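Side-chain contacts in phytochromobilin synthase (Solanum lycopersicum, PDB 6KME), which binds biliverdin IX alpha and probably reduces it, with electrons from ferredoxin, to phytochromobilin, the chromophore precursor of plant phytochrome: residues L36-F39 / A40-T44; D200-Q203 / A204-G207; K272-L275 / D276-E280; P303-A306 / R307-I311. The protein carries 1 engineered substitution. All coordinates share one frame; numbering follows the deposited sequence.

Contact 1 (L36-F39 / A40-T44); sequences LIHF and ALEET
Phe-39 on Glu-43, His-38 on Glu-42 and Ile-37 beside Leu-41 are three contacts between residues four apart on the amphipathic N-terminal helix 34-47. Glu-43 lays its aliphatic part over one face of the Phe-39 benzene ring, offset toward the rim, with CG 3.4 Å from Phe-39 CZ. The ring leans toward the next turn because Phe-39 CG is anti to the backbone N (chi1 172°), while the Glu-43 chain bends at chi2 and brings its carboxylate almost parallel to the ring, the planes 11° apart. Glu-43 OE1 is hydrogen-bonded to Gln-203 NE2, which fixes the far end of this chain. An alanine in place of Phe-39 would probably leave Glu-43 CG without the ring it rests on, its carboxylate held by Gln-203 alone among the contacts described, and open a gap beside Lys-199. The His-38 pair is more exposed: Glu-42 CG sits over a face of the imidazole, 3.7 Å from His-38 CE1, and the carboxylate stands nearly perpendicular to it. Glu-42 OE2 comes within 3.3 Å of His-38 NE2 at an angle too poor for a hydrogen bond. Ile-37 CG2 lies alongside Leu-41 CD1 at 4.1 Å, both side chains pointing the same way, onto Leu-74, Phe-76, Leu-84 and Leu-98 of the sheet. Backbone bonds such as Leu-41 N to Ile-37 O (2.9 Å) hold the turns together. The arrangement is that of an amphipathic helix on an antiparallel sheet, part of the alpha/beta/alpha sandwich of ferredoxin-dependent bilin reductases.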
loop_
_atom_site.group_PDB
_atom_site.type_symbol
_atom_site.label_atom_id
_atom_site.label_comp_id
_atom_site.label_asym_id
_atom_site.label_seq_id
_atom_site.Cartn_x
_atom_site.Cartn_y
_atom_site.Cartn_z
ATOM N N LEU A 36 11.568 -10.504 -3.692
ATOM C CA LEU A 36 11.381 -9.062 -3.797
ATOM C C LEU A 36 11.626 -8.376 -2.462
ATOM O O LEU A 36 12.147 -7.255 -2.427
ATOM C CB LEU A 36 9.973 -8.736 -4.308
ATOM C CG LEU A 36 9.675 -9.039 -5.781
ATOM C CD1 LEU A 36 8.226 -8.674 -6.097
ATOM C CD2 LEU A 36 10.653 -8.307 -6.697
ATOM N N ILE A 37 11.241 -9.020 -1.358
ATOM C CA ILE A 37 11.554 -8.466 -0.043
ATOM C C ILE A 37 13.062 -8.367 0.135
ATOM O O ILE A 37 13.583 -7.347 0.599
ATOM C CB ILE A 37 10.920 -9.308 1.079
ATOM C CG1 ILE A 37 9.397 -9.352 0.952
ATOM C CG2 ILE A 37 11.280 -8.717 2.421
ATOM C CD1 ILE A 37 8.766 -10.572 1.642
ATOM N N HIS A 38 13.784 -9.435 -0.223
ATOM C CA HIS A 38 15.243 -9.421 -0.126
ATOM C C HIS A 38 15.832 -8.302 -0.970
ATOM O O HIS A 38 16.739 -7.583 -0.527
ATOM C CB HIS A 38 15.818 -10.768 -0.560
ATOM C CG HIS A 38 17.304 -10.871 -0.393
ATOM N ND1 HIS A 38 18.191 -10.609 -1.417
ATOM C CD2 HIS A 38 18.059 -11.211 0.679
ATOM C CE1 HIS A 38 19.427 -10.785 -0.985
ATOM N NE2 HIS A 38 19.376 -11.149 0.284
ATOM N N PHE A 39 15.337 -8.156 -2.204
ATOM C CA PHE A 39 15.782 -7.057 -3.050
ATOM C C PHE A 39 15.583 -5.720 -2.348
ATOM O O PHE A 39 16.471 -4.864 -2.355
ATOM C CB PHE A 39 15.038 -7.059 -4.389
ATOM C CG PHE A 39 15.309 -5.827 -5.230
ATOM C CD1 PHE A 39 16.366 -5.799 -6.115
ATOM C CD2 PHE A 39 14.518 -4.692 -5.107
ATOM C CE1 PHE A 39 16.627 -4.663 -6.879
ATOM C CE2 PHE A 39 14.774 -3.558 -5.858
ATOM C CZ PHE A 39 15.829 -3.542 -6.749
ATOM N N ALA A 40 14.411 -5.523 -1.738
ATOM C CA ALA A 40 14.072 -4.199 -1.232
ATOM C C ALA A 40 14.887 -3.861 0.002
ATOM O O ALA A 40 15.349 -2.722 0.158
ATOM C CB ALA A 40 12.575 -4.113 -0.928
ATOM N N LEU A 41 15.086 -4.838 0.884
ATOM C CA LEU A 41 15.887 -4.579 2.077
ATOM C C LEU A 41 17.335 -4.282 1.717
ATOM O O LEU A 41 17.945 -3.364 2.285
ATOM C CB LEU A 41 15.797 -5.763 3.039
ATOM C CG LEU A 41 14.395 -6.139 3.531
ATOM C CD1 LEU A 41 14.473 -7.270 4.554
ATOM C CD2 LEU A 41 13.640 -4.940 4.101
ATOM N N GLU A 42 17.907 -5.042 0.774
ATOM C CA GLU A 42 19.280 -4.772 0.333
ATOM C C GLU A 42 19.408 -3.378 -0.280
ATOM O O GLU A 42 20.357 -2.641 0.028
ATOM C CB GLU A 42 19.738 -5.829 -0.675
ATOM C CG GLU A 42 19.867 -7.227 -0.118
ATOM C CD GLU A 42 21.308 -7.642 0.052
ATOM O OE1 GLU A 42 22.130 -6.784 0.435
ATOM O OE2 GLU A 42 21.620 -8.822 -0.210
ATOM N N GLU A 43 18.480 -3.013 -1.178
ATOM C CA GLU A 43 18.532 -1.686 -1.792
ATOM C C GLU A 43 18.396 -0.588 -0.743
ATOM O O GLU A 43 19.127 0.409 -0.784
ATOM C CB GLU A 43 17.445 -1.535 -2.861
ATOM C CG GLU A 43 17.721 -2.269 -4.165
ATOM C CD GLU A 43 18.822 -1.647 -5.026
ATOM O OE1 GLU A 43 18.804 -0.420 -5.296
ATOM O OE2 GLU A 43 19.714 -2.410 -5.452
ATOM N N THR A 44 17.476 -0.757 0.212
ATOM C CA THR A 44 17.305 0.261 1.246
ATOM C C THR A 44 18.605 0.492 2.011
ATOM O O THR A 44 18.971 1.637 2.306
ATOM C CB THR A 44 16.179 -0.136 2.209
ATOM O OG1 THR A 44 15.033 -0.561 1.464
ATOM C CG2 THR A 44 15.787 1.054 3.104
#

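Contact 2 (D200-Q203 / A204-G207); sequences DYYQ and AWLG
Tyr-202 and Trp-205 both carry CG anti to the backbone N (chi1 -167° for the tyrosine), which sends the two rings off the helix side by side; Leu-206 CG is instead anti to its carbonyl carbon (chi1 -71°), and the leucine reaches back toward the phenol ring one turn earlier. The tyrosine and indole rings are nearly parallel, 19° apart, but slid so far that they barely overlap; the touching atoms are Tyr-202 CE1 and Trp-205 CE3, 3.8 Å apart. At the other flank of the phenol, and on the same side of its plane as the indole, Leu-206 CD1 approaches Tyr-202 CE2 to 3.6 Å. Leu-206 CG adds an off-centre CH-pi contact, 4.3 Å from the centroid of the Tyr-202 ring. The polar tips of both aromatic residues are satisfied: Tyr-202 OH is hydrogen-bonded to Thr-44 OG1, and Trp-205 NE1 to Pro-111 O. Phe-113 packs edge-to-face with Tyr-202. The backbone beneath is regular helix, with Leu-206 N 2.9 Å from Tyr-202 O. On another flank Tyr-201 lies against Leu-153 and Tyr-157 of helix 151-160, its hydroxyl bonded to Ile-178 O. These i to i+3 and i to i+4 contacts lie on the sheet-facing flank of helix 188-211, which packs on strands 81-91 and 123-131 in the alpha/beta/alpha sandwich of the bilin reductases.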
loop_
_atom_site.group_PDB
_atom_site.type_symbol
_atom_site.label_atom_id
_atom_site.label_comp_id
_atom_site.label_asym_id
_atom_site.label_seq_id
_atom_site.Cartn_x
_atom_site.Cartn_y
_atom_site.Cartn_z
ATOM N N ASP A 200 11.825 -1.246 -10.169
ATOM C CA ASP A 200 11.864 0.112 -10.708
ATOM C C ASP A 200 11.117 1.100 -9.818
ATOM O O ASP A 200 11.611 2.208 -9.559
ATOM C CB ASP A 200 11.271 0.124 -12.117
ATOM C CG ASP A 200 12.262 -0.345 -13.162
ATOM O OD1 ASP A 200 13.440 -0.544 -12.793
ATOM O OD2 ASP A 200 11.875 -0.511 -14.340
ATOM N N TYR A 201 9.918 0.727 -9.362
ATOM C CA TYR A 201 9.121 1.601 -8.503
ATOM C C TYR A 201 9.781 1.779 -7.138
ATOM O O TYR A 201 9.787 2.887 -6.582
ATOM C CB TYR A 201 7.691 1.045 -8.345
ATOM C CG TYR A 201 6.711 1.507 -9.429
ATOM C CD1 TYR A 201 7.014 1.350 -10.782
ATOM C CD2 TYR A 201 5.495 2.100 -9.097
ATOM C CE1 TYR A 201 6.129 1.780 -11.786
ATOM C CE2 TYR A 201 4.592 2.533 -10.103
ATOM C CZ TYR A 201 4.928 2.374 -11.438
ATOM O OH TYR A 201 4.064 2.794 -12.432
ATOM N N TYR A 202 10.354 0.708 -6.576
ATOM C CA TYR A 202 10.972 0.861 -5.262
ATOM C C TYR A 202 12.252 1.697 -5.342
ATOM O O TYR A 202 12.538 2.494 -4.436
ATOM C CB TYR A 202 11.234 -0.502 -4.614
ATOM C CG TYR A 202 11.574 -0.341 -3.144
ATOM C CD1 TYR A 202 10.628 0.158 -2.251
ATOM C CD2 TYR A 202 12.841 -0.630 -2.662
ATOM C CE1 TYR A 202 10.930 0.353 -0.903
ATOM C CE2 TYR A 202 13.159 -0.441 -1.300
ATOM C CZ TYR A 202 12.195 0.054 -0.436
ATOM O OH TYR A 202 12.493 0.251 0.898
ATOM N N GLN A 203 13.027 1.555 -6.427
ATOM C CA GLN A 203 14.207 2.394 -6.589
ATOM C C GLN A 203 13.817 3.857 -6.787
ATOM O O GLN A 203 14.496 4.761 -6.284
ATOM C CB GLN A 203 15.064 1.881 -7.753
ATOM C CG GLN A 203 15.776 0.556 -7.443
ATOM C CD GLN A 203 16.601 0.037 -8.610
ATOM O OE1 GLN A 203 16.167 0.082 -9.758
ATOM N NE2 GLN A 203 17.802 -0.446 -8.319
ATOM N N ALA A 204 12.726 4.113 -7.517
ATOM C CA ALA A 204 12.226 5.479 -7.649
ATOM C C ALA A 204 11.880 6.064 -6.286
ATOM O O ALA A 204 12.203 7.223 -6.003
ATOM C CB ALA A 204 11.001 5.512 -8.578
ATOM N N TRP A 205 11.224 5.270 -5.432
ATOM C CA TRP A 205 10.833 5.741 -4.106
ATOM C C TRP A 205 12.062 6.025 -3.246
ATOM O O TRP A 205 12.105 7.031 -2.522
ATOM C CB TRP A 205 9.922 4.712 -3.430
ATOM C CG TRP A 205 9.447 5.164 -2.062
ATOM C CD1 TRP A 205 8.369 5.959 -1.793
ATOM C CD2 TRP A 205 10.058 4.873 -0.795
ATOM N NE1 TRP A 205 8.275 6.188 -0.438
ATOM C CE2 TRP A 205 9.299 5.536 0.197
ATOM C CE3 TRP A 205 11.179 4.117 -0.402
ATOM C CZ2 TRP A 205 9.615 5.466 1.561
ATOM C CZ3 TRP A 205 11.497 4.050 0.950
ATOM C CH2 TRP A 205 10.716 4.724 1.919
ATOM N N LEU A 206 13.079 5.161 -3.328
ATOM C CA LEU A 206 14.318 5.414 -2.589
ATOM C C LEU A 206 15.002 6.693 -3.062
ATOM O O LEU A 206 15.630 7.397 -2.260
ATOM C CB LEU A 206 15.264 4.214 -2.716
ATOM C CG LEU A 206 14.864 2.932 -1.967
ATOM C CD1 LEU A 206 15.775 1.795 -2.384
ATOM C CD2 LEU A 206 14.929 3.110 -0.438
ATOM N N GLY A 207 14.890 7.013 -4.354
ATOM C CA GLY A 207 15.425 8.273 -4.846
ATOM C C GLY A 207 14.671 9.475 -4.316
ATOM O O GLY A 207 15.269 10.521 -4.066
#

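Contact 3 (K272-L275 / D276-E280); sequences KTFL and DYFPE
Thr-273 and Asp-276 exchange two hydrogen bonds at the start of helix 274-277. Thr-273 N gives a nearly straight bond (169°) to Asp-276 OD2 at 2.9 Å, arriving from above the carboxylate plane; in return Asp-276 N donates to Thr-273 OG1 at 3.1 Å. The hydroxyl is presented by a chi1 of 65°, which tucks OG1 between the amide nitrogen and the carbonyl carbon. Phe-278 N still bonds to Phe-274 O, 2.8 Å, although Phe-278 is itself the first residue to leave helical backbone angles. Before the cap, Lys-272 lays its CB over one face of the Tyr-277 ring, 3.6 Å from Tyr-277 CE2, and crosses it at about a right angle. Its ammonium runs on to a salt bridge with Glu-226, and Tyr-277 OH is hydrogen-bonded to His-229, so both ends reach helix 218-238. On the buried flank Phe-278 CD2 touches a face of Phe-274, 3.6 Å from its CE1. The two rings are oblique, 47° apart, and each also has an edge-to-face neighbour, Tyr-281 for Phe-274 and Trp-234 for Phe-278. Reciprocal side-chain to backbone bonds of this kind define the capping box, here at the N-terminus of a single-turn helix.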
loop_
_atom_site.group_PDB
_atom_site.type_symbol
_atom_site.label_atom_id
_atom_site.label_comp_id
_atom_site.label_asym_id
_atom_site.label_seq_id
_atom_site.Cartn_x
_atom_site.Cartn_y
_atom_site.Cartn_z
ATOM N N LYS A 272 -9.071 10.201 15.674
ATOM C CA LYS A 272 -10.277 10.106 14.863
ATOM C C LYS A 272 -10.552 8.665 14.449
ATOM O O LYS A 272 -9.629 7.881 14.190
ATOM C CB LYS A 272 -10.159 10.998 13.630
ATOM C CG LYS A 272 -10.189 12.489 13.939
ATOM C CD LYS A 272 -10.088 13.308 12.656
ATOM C CE LYS A 272 -9.983 14.805 12.947
ATOM N NZ LYS A 272 -9.972 15.607 11.689
ATOM N N THR A 273 -11.838 8.316 14.399
ATOM C CA THR A 273 -12.292 7.012 13.944
ATOM C C THR A 273 -12.471 7.003 12.429
ATOM O O THR A 273 -12.463 8.043 11.767
ATOM C CB THR A 273 -13.623 6.638 14.602
ATOM O OG1 THR A 273 -14.631 7.559 14.171
ATOM C CG2 THR A 273 -13.505 6.695 16.115
ATOM N N PHE A 274 -12.639 5.795 11.883
ATOM C CA PHE A 274 -13.024 5.653 10.482
ATOM C C PHE A 274 -14.256 6.499 10.157
ATOM O O PHE A 274 -14.274 7.211 9.149
ATOM C CB PHE A 274 -13.259 4.173 10.162
ATOM C CG PHE A 274 -13.631 3.907 8.728
ATOM C CD1 PHE A 274 -12.654 3.675 7.779
ATOM C CD2 PHE A 274 -14.963 3.898 8.330
ATOM C CE1 PHE A 274 -12.998 3.426 6.449
ATOM C CE2 PHE A 274 -15.312 3.663 7.001
ATOM C CZ PHE A 274 -14.325 3.426 6.061
ATOM N N LEU A 275 -15.279 6.483 11.020
ATOM C CA LEU A 275 -16.468 7.284 10.705
ATOM C C LEU A 275 -16.227 8.786 10.844
ATOM O O LEU A 275 -16.928 9.574 10.197
ATOM C CB LEU A 275 -17.654 6.853 11.570
ATOM C CG LEU A 275 -18.248 5.469 11.232
ATOM C CD1 LEU A 275 -19.455 5.176 12.167
ATOM C CD2 LEU A 275 -18.655 5.352 9.759
ATOM N N ASP A 276 -15.249 9.211 11.648
ATOM C CA ASP A 276 -14.894 10.628 11.668
ATOM C C ASP A 276 -14.362 11.078 10.310
ATOM O O ASP A 276 -14.664 12.186 9.854
ATOM C CB ASP A 276 -13.855 10.914 12.758
ATOM C CG ASP A 276 -14.423 10.823 14.157
ATOM O OD1 ASP A 276 -15.640 11.049 14.343
ATOM O OD2 ASP A 276 -13.638 10.522 15.080
ATOM N N TYR A 277 -13.561 10.235 9.652
ATOM C CA TYR A 277 -12.984 10.608 8.362
ATOM C C TYR A 277 -13.959 10.371 7.216
ATOM O O TYR A 277 -13.962 11.122 6.233
ATOM C CB TYR A 277 -11.708 9.807 8.081
ATOM C CG TYR A 277 -10.512 10.122 8.946
ATOM C CD1 TYR A 277 -9.879 11.368 8.876
ATOM C CD2 TYR A 277 -9.984 9.161 9.806
ATOM C CE1 TYR A 277 -8.775 11.661 9.673
ATOM C CE2 TYR A 277 -8.869 9.443 10.599
ATOM C CZ TYR A 277 -8.269 10.693 10.519
ATOM O OH TYR A 277 -7.168 10.976 11.298
ATOM N N PHE A 278 -14.767 9.313 7.301
ATOM C CA PHE A 278 -15.625 8.881 6.196
ATOM C C PHE A 278 -17.062 8.717 6.699
ATOM O O PHE A 278 -17.586 7.599 6.788
ATOM C CB PHE A 278 -15.069 7.596 5.571
ATOM C CG PHE A 278 -13.564 7.647 5.323
ATOM C CD1 PHE A 278 -13.044 8.396 4.270
ATOM C CD2 PHE A 278 -12.680 6.983 6.165
ATOM C CE1 PHE A 278 -11.668 8.471 4.055
ATOM C CE2 PHE A 278 -11.296 7.053 5.959
ATOM C CZ PHE A 278 -10.789 7.805 4.911
ATOM N N PRO A 279 -17.740 9.831 7.009
ATOM C CA PRO A 279 -19.091 9.743 7.591
ATOM C C PRO A 279 -20.137 9.169 6.655
ATOM O O PRO A 279 -21.239 8.856 7.130
ATOM C CB PRO A 279 -19.418 11.202 7.936
ATOM C CG PRO A 279 -18.598 11.992 6.962
ATOM C CD PRO A 279 -17.301 11.231 6.867
ATOM N N GLU A 280 -19.834 9.051 5.352
ATOM C CA GLU A 280 -20.754 8.428 4.402
ATOM C C GLU A 280 -21.044 6.979 4.769
ATOM O O GLU A 280 -22.112 6.450 4.419
ATOM C CB GLU A 280 -20.180 8.493 2.980
ATOM C CG GLU A 280 -20.076 9.897 2.406
ATOM C CD GLU A 280 -18.853 10.652 2.919
ATOM O OE1 GLU A 280 -17.981 10.020 3.560
ATOM O OE2 GLU A 280 -18.768 11.880 2.681
#

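Contact 4 (P303-A306 / R307-I311); sequences PWNA and RGEFI
Phe-310 turns an edge to the face of the Trp-304 indole in a T-shaped pair, planes 76° apart and the phenyl centroid 5.2 Å from that of the five-membered ring. Phe-310 CD1 sits over that face, 3.5 Å from Trp-304 NE1, which in turn lies in plane at the phenyl edge. Pro-303 CG rests on the same face of the indole, and Pro-303 O lies over a face of the Phe-310 ring. The amide of Asn-305 is the polar centre. With CG between the backbone N and the carbonyl carbon (chi1 69°), OD1 accepts from Arg-307 N at 2.9 Å, an Asx turn, and from Glu-309 N at 3.0 Å, the two reaching opposite faces of its plane. Asn-305 ND2 points in its amide plane to Glu-309 OE1, 3.2 Å away. A leucine here would probably leave the amide nitrogens of Arg-307 and Glu-309 without this acceptor and free the Glu-309 carboxylate. Asn-305 to Gly-308 form a type I turn, and Gly-308, at positive phi, makes a G1-type bulge; Asn-305 N to Glu-309 O and Ile-311 N to Pro-303 O flank the non-hydrogen-bonded pair Trp-304 and Phe-310. This small hairpin follows strand 297-298: Trp-304 packs on Pro-177 and Val-179 before strand 180-185, Ala-306 lies on Leu-155 of helix 151-160, and Lys-143 of helix 141-147 bonds to Gly-308 O.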
loop_
_atom_site.group_PDB
_atom_site.type_symbol
_atom_site.label_atom_id
_atom_site.label_comp_id
_atom_site.label_asym_id
_atom_site.label_seq_id
_atom_site.Cartn_x
_atom_site.Cartn_y
_atom_site.Cartn_z
ATOM N N PRO A 303 -7.960 6.332 -15.230
ATOM C CA PRO A 303 -8.468 7.711 -15.161
ATOM C C PRO A 303 -7.394 8.791 -15.235
ATOM O O PRO A 303 -7.669 9.952 -14.916
ATOM C CB PRO A 303 -9.195 7.737 -13.814
ATOM C CG PRO A 303 -8.436 6.764 -12.976
ATOM C CD PRO A 303 -7.967 5.673 -13.912
ATOM N N TRP A 304 -6.180 8.435 -15.656
ATOM C CA TRP A 304 -5.122 9.400 -15.944
ATOM C C TRP A 304 -4.672 9.225 -17.382
ATOM O O TRP A 304 -4.522 8.091 -17.851
ATOM C CB TRP A 304 -3.907 9.214 -15.026
ATOM C CG TRP A 304 -4.169 9.513 -13.598
ATOM C CD1 TRP A 304 -4.084 10.732 -12.983
ATOM C CD2 TRP A 304 -4.537 8.576 -12.587
ATOM N NE1 TRP A 304 -4.388 10.609 -11.650
ATOM C CE2 TRP A 304 -4.673 9.295 -11.382
ATOM C CE3 TRP A 304 -4.769 7.199 -12.583
ATOM C CZ2 TRP A 304 -5.035 8.683 -10.186
ATOM C CZ3 TRP A 304 -5.122 6.593 -11.399
ATOM C CH2 TRP A 304 -5.253 7.335 -10.213
ATOM N N ASN A 305 -4.433 10.340 -18.078
ATOM C CA ASN A 305 -3.940 10.241 -19.444
ATOM C C ASN A 305 -2.433 9.985 -19.443
ATOM O O ASN A 305 -1.804 9.810 -18.393
ATOM C CB ASN A 305 -4.332 11.475 -20.262
ATOM C CG ASN A 305 -3.610 12.754 -19.847
ATOM O OD1 ASN A 305 -2.621 12.745 -19.113
ATOM N ND2 ASN A 305 -4.105 13.875 -20.359
ATOM N N ALA A 306 -1.847 9.959 -20.649
ATOM C CA ALA A 306 -0.437 9.610 -20.807
ATOM C C ALA A 306 0.499 10.623 -20.167
ATOM O O ALA A 306 1.671 10.300 -19.934
ATOM C CB ALA A 306 -0.086 9.462 -22.286
ATOM N N ARG A 307 0.031 11.841 -19.902
ATOM C CA ARG A 307 0.846 12.840 -19.226
ATOM C C ARG A 307 0.578 12.891 -17.725
ATOM O O ARG A 307 1.129 13.756 -17.035
ATOM C CB ARG A 307 0.634 14.221 -19.856
ATOM C CG ARG A 307 1.062 14.338 -21.331
ATOM C CD ARG A 307 2.166 13.337 -21.717
ATOM N NE ARG A 307 3.474 13.643 -21.136
ATOM C CZ ARG A 307 4.355 12.720 -20.753
ATOM N NH1 ARG A 307 4.064 11.428 -20.871
ATOM N NH2 ARG A 307 5.524 13.086 -20.236
ATOM N N GLY A 308 -0.235 11.975 -17.203
ATOM C CA GLY A 308 -0.510 11.917 -15.782
ATOM C C GLY A 308 -1.572 12.872 -15.295
ATOM O O GLY A 308 -1.673 13.093 -14.081
ATOM N N GLU A 309 -2.359 13.451 -16.198
ATOM C CA GLU A 309 -3.456 14.338 -15.831
ATOM C C GLU A 309 -4.727 13.532 -15.590
ATOM O O GLU A 309 -5.068 12.650 -16.383
ATOM C CB GLU A 309 -3.681 15.375 -16.929
ATOM C CG GLU A 309 -2.487 16.300 -17.128
ATOM C CD GLU A 309 -2.513 17.025 -18.462
ATOM O OE1 GLU A 309 -3.431 16.769 -19.275
ATOM O OE2 GLU A 309 -1.606 17.852 -18.696
ATOM N N PHE A 310 -5.428 13.846 -14.502
ATOM C CA PHE A 310 -6.641 13.117 -14.151
ATOM C C PHE A 310 -7.792 13.477 -15.092
ATOM O O PHE A 310 -8.119 14.655 -15.276
ATOM C CB PHE A 310 -7.027 13.408 -12.703
ATOM C CG PHE A 310 -8.135 12.540 -12.191
ATOM C CD1 PHE A 310 -7.870 11.269 -11.712
ATOM C CD2 PHE A 310 -9.449 12.988 -12.203
ATOM C CE1 PHE A 310 -8.897 10.455 -11.243
ATOM C CE2 PHE A 310 -10.485 12.180 -11.737
ATOM C CZ PHE A 310 -10.209 10.912 -11.259
ATOM N N ILE A 311 -8.416 12.455 -15.677
ATOM C CA ILE A 311 -9.520 12.629 -16.613
ATOM C C ILE A 311 -10.759 11.845 -16.208
ATOM O O ILE A 311 -11.752 11.871 -16.934
ATOM C CB ILE A 311 -9.101 12.237 -18.047
ATOM C CG1 ILE A 311 -8.722 10.754 -18.097
ATOM C CG2 ILE A 311 -7.945 13.096 -18.539
ATOM C CD1 ILE A 311 -8.291 10.263 -19.464
#

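Contacts 1 and 2 belong together: helices 34-47 and 188-211 pack side by side, Ala-40 and Glu-43 meeting Tyr-202 and Leu-206, so each local contact forms part of the other's surroundings. Contact 2 is the more buried and mostly aromatic and aliphatic, whereas contact 1 runs from a sheet-facing apolar flank to an exposed His-38 and Glu-42 flank. Contacts 3 and 4 lie nearer the periphery, each with several exposed residues. Both rely on side-chain to backbone bonds, a capping box in one and an Asx turn in the other, and add aromatic packing. Contact 3 lies across the chain's centre from the helix pair; 303-311 comes about 10 Å from contact 2 at nearest atoms.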